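Local coordinates for PDZ domain protein (Parabacteroides distasonis, PDB 4L8N), which is of unknown function, but carries N- and C-terminal PDZ domains, a fold that commonly recognises peptides, with a DUF4136 domain, and can bind magnesium, at residues Cys10-Tyr16 with Ile67-Asn72. Sequence-based numbering, arbitrary orientation.
Sequences CRLGFTY and IPQLLN
Cys10 opens the contact lightly, its CB lying 3.9 Å from OD1 of Asn72. Leu12 reaches further in: with CG anti to its carbonyl carbon (chi1 -78°), it sets CD1 3.1 Å from the O of Leu71, while the same methyl also meets the Asn72 side chain. An aliphatic branch thus lies against the carbonyl of Leu71. Phe14 adds an apolar touch further along the chain, where CD2 of Leu71 sits 4.5 Å from CZ, at the ring edge and near its plane. Tyr16 extends the contact to Ile67 and Pro68. With CG between the backbone N and the carbonyl carbon (chi1 73°), its ring is sent across to Leu71, whose side chain comes from the opposite direction and brings CD1 to 4.0 Å from CE1. The hydroxyl end slides beyond, OH lying 3.7 Å from CG2 of Ile67 and 3.8 Å from CB of Pro68. Were Tyr16 an alanine, a gap would probably open between strand and helix, leaving Leu71, Ile67 and Pro68 without this partner. PDZ domains commonly take a peptide's C-terminus between a strand and a helix; the Leu12-Gly13 loop leading through Phe14 into strand 14-16, beside helix 67-71, is consistent with that groove, here bridged by Tyr16. Strand 14-16 runs nearly antiparallel to the helix, at 161°; Thr15 pairs with strand 29-34, and Phe14 and Leu71 both pack on strand 50-54.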
loop_
_atom_site.group_PDB
_atom_site.type_symbol
_atom_site.label_atom_id
_atom_site.label_comp_id
_atom_site.label_asym_id
_atom_site.label_seq_id
_atom_site.Cartn_x
_atom_site.Cartn_y
_atom_site.Cartn_z
ATOM N N CYS A 10 12.493 35.992 21.549
ATOM C CA CYS A 10 12.678 34.771 22.330
ATOM C C CYS A 10 11.971 33.584 21.719
ATOM O O CYS A 10 10.950 33.718 21.038
ATOM C CB CYS A 10 12.236 34.974 23.765
ATOM S SG CYS A 10 12.993 36.401 24.548
ATOM N N ARG A 11 12.513 32.407 22.021
ATOM C CA ARG A 11 12.095 31.114 21.504
ATOM C C ARG A 11 12.238 30.059 22.574
ATOM O O ARG A 11 13.040 30.206 23.501
ATOM C CB ARG A 11 13.037 30.769 20.323
ATOM C CG ARG A 11 12.452 29.917 19.207
ATOM C CD ARG A 11 13.236 28.633 18.957
ATOM N NE ARG A 11 14.586 28.830 18.409
ATOM C CZ ARG A 11 15.718 28.678 19.100
ATOM N NH1 ARG A 11 15.684 28.355 20.388
ATOM N NH2 ARG A 11 16.892 28.859 18.508
ATOM N N LEU A 12 11.490 28.976 22.434
ATOM C CA LEU A 12 11.681 27.814 23.284
ATOM C C LEU A 12 12.387 26.806 22.406
ATOM O O LEU A 12 12.170 26.789 21.191
ATOM C CB LEU A 12 10.388 27.301 23.893
ATOM C CG LEU A 12 9.905 28.128 25.074
ATOM C CD1 LEU A 12 8.889 29.163 24.623
ATOM C CD2 LEU A 12 9.367 27.242 26.197
ATOM N N GLY A 13 13.311 26.058 22.986
ATOM C CA GLY A 13 14.127 25.123 22.223
ATOM C C GLY A 13 13.472 23.857 21.716
ATOM O O GLY A 13 14.119 22.803 21.705
ATOM N N PHE A 14 12.219 23.949 21.243
ATOM C CA PHE A 14 11.504 22.788 20.698
ATOM C C PHE A 14 10.349 23.179 19.802
ATOM O O PHE A 14 9.768 24.245 19.983
ATOM C CB PHE A 14 10.974 21.864 21.826
ATOM C CG PHE A 14 10.047 22.518 22.828
ATOM C CD1 PHE A 14 8.687 22.667 22.551
ATOM C CD2 PHE A 14 10.516 22.925 24.069
ATOM C CE1 PHE A 14 7.832 23.279 23.473
ATOM C CE2 PHE A 14 9.659 23.519 24.996
ATOM C CZ PHE A 14 8.324 23.705 24.690
ATOM N N THR A 15 9.975 22.275 18.883
ATOM C CA THR A 15 8.795 22.386 18.013
ATOM C C THR A 15 7.753 21.408 18.564
ATOM O O THR A 15 8.123 20.374 19.122
ATOM C CB THR A 15 9.131 22.130 16.527
ATOM O OG1 THR A 15 9.568 20.787 16.332
ATOM C CG2 THR A 15 10.176 23.090 15.982
ATOM N N TYR A 16 6.466 21.733 18.441
ATOM C CA TYR A 16 5.405 20.873 18.962
ATOM C C TYR A 16 4.139 20.903 18.099
ATOM O O TYR A 16 3.977 21.769 17.235
ATOM C CB TYR A 16 5.048 21.289 20.404
ATOM C CG TYR A 16 4.271 22.591 20.505
ATOM C CD1 TYR A 16 4.930 23.816 20.605
ATOM C CD2 TYR A 16 2.877 22.595 20.541
ATOM C CE1 TYR A 16 4.223 25.013 20.704
ATOM C CE2 TYR A 16 2.160 23.788 20.610
ATOM C CZ TYR A 16 2.838 24.995 20.709
ATOM O OH TYR A 16 2.140 26.177 20.825
ATOM N N ILE A 67 -2.159 28.554 24.279
ATOM C CA ILE A 67 -1.014 27.734 24.695
ATOM C C ILE A 67 0.302 28.400 24.218
ATOM O O ILE A 67 1.198 28.499 25.054
ATOM C CB ILE A 67 -1.134 26.238 24.280
ATOM C CG1 ILE A 67 -1.806 25.447 25.416
ATOM C CG2 ILE A 67 0.233 25.600 23.889
ATOM C CD1 ILE A 67 -2.399 24.150 25.017
ATOM N N PRO A 68 0.458 28.897 22.950
ATOM C CA PRO A 68 1.739 29.523 22.559
ATOM C C PRO A 68 2.143 30.735 23.409
ATOM O O PRO A 68 3.332 30.910 23.670
ATOM C CB PRO A 68 1.506 29.948 21.103
ATOM C CG PRO A 68 0.038 29.943 20.922
ATOM C CD PRO A 68 -0.468 28.850 21.800
ATOM N N GLN A 69 1.163 31.557 23.846
ATOM C CA GLN A 69 1.395 32.747 24.681
ATOM C C GLN A 69 1.809 32.342 26.093
ATOM O O GLN A 69 2.675 32.992 26.677
ATOM C CB GLN A 69 0.144 33.658 24.740
ATOM C CG GLN A 69 -0.153 34.437 23.450
ATOM C CD GLN A 69 -0.753 33.582 22.347
ATOM O OE1 GLN A 69 -1.628 32.733 22.574
ATOM N NE2 GLN A 69 -0.282 33.786 21.122
ATOM N N LEU A 70 1.182 31.272 26.634
ATOM C CA LEU A 70 1.443 30.732 27.964
ATOM C C LEU A 70 2.815 30.074 28.033
ATOM O O LEU A 70 3.431 30.047 29.100
ATOM C CB LEU A 70 0.350 29.727 28.337
ATOM C CG LEU A 70 -0.213 29.856 29.746
ATOM C CD1 LEU A 70 -1.063 31.103 29.892
ATOM C CD2 LEU A 70 -1.028 28.639 30.109
ATOM N N LEU A 71 3.295 29.562 26.888
ATOM C CA LEU A 71 4.601 28.925 26.754
ATOM C C LEU A 71 5.707 29.960 26.598
ATOM O O LEU A 71 6.853 29.667 26.943
ATOM C CB LEU A 71 4.627 27.942 25.574
ATOM C CG LEU A 71 4.151 26.536 25.885
ATOM C CD1 LEU A 71 3.999 25.737 24.619
ATOM C CD2 LEU A 71 5.083 25.832 26.878
ATOM N N ASN A 72 5.370 31.170 26.094
ATOM C CA ASN A 72 6.321 32.276 25.953
ATOM C C ASN A 72 5.787 33.507 26.723
ATOM O O ASN A 72 5.317 34.462 26.088
ATOM C CB ASN A 72 6.593 32.593 24.481
ATOM C CG ASN A 72 7.817 33.457 24.288
ATOM O OD1 ASN A 72 8.950 32.967 24.181
ATOM N ND2 ASN A 72 7.615 34.764 24.254
#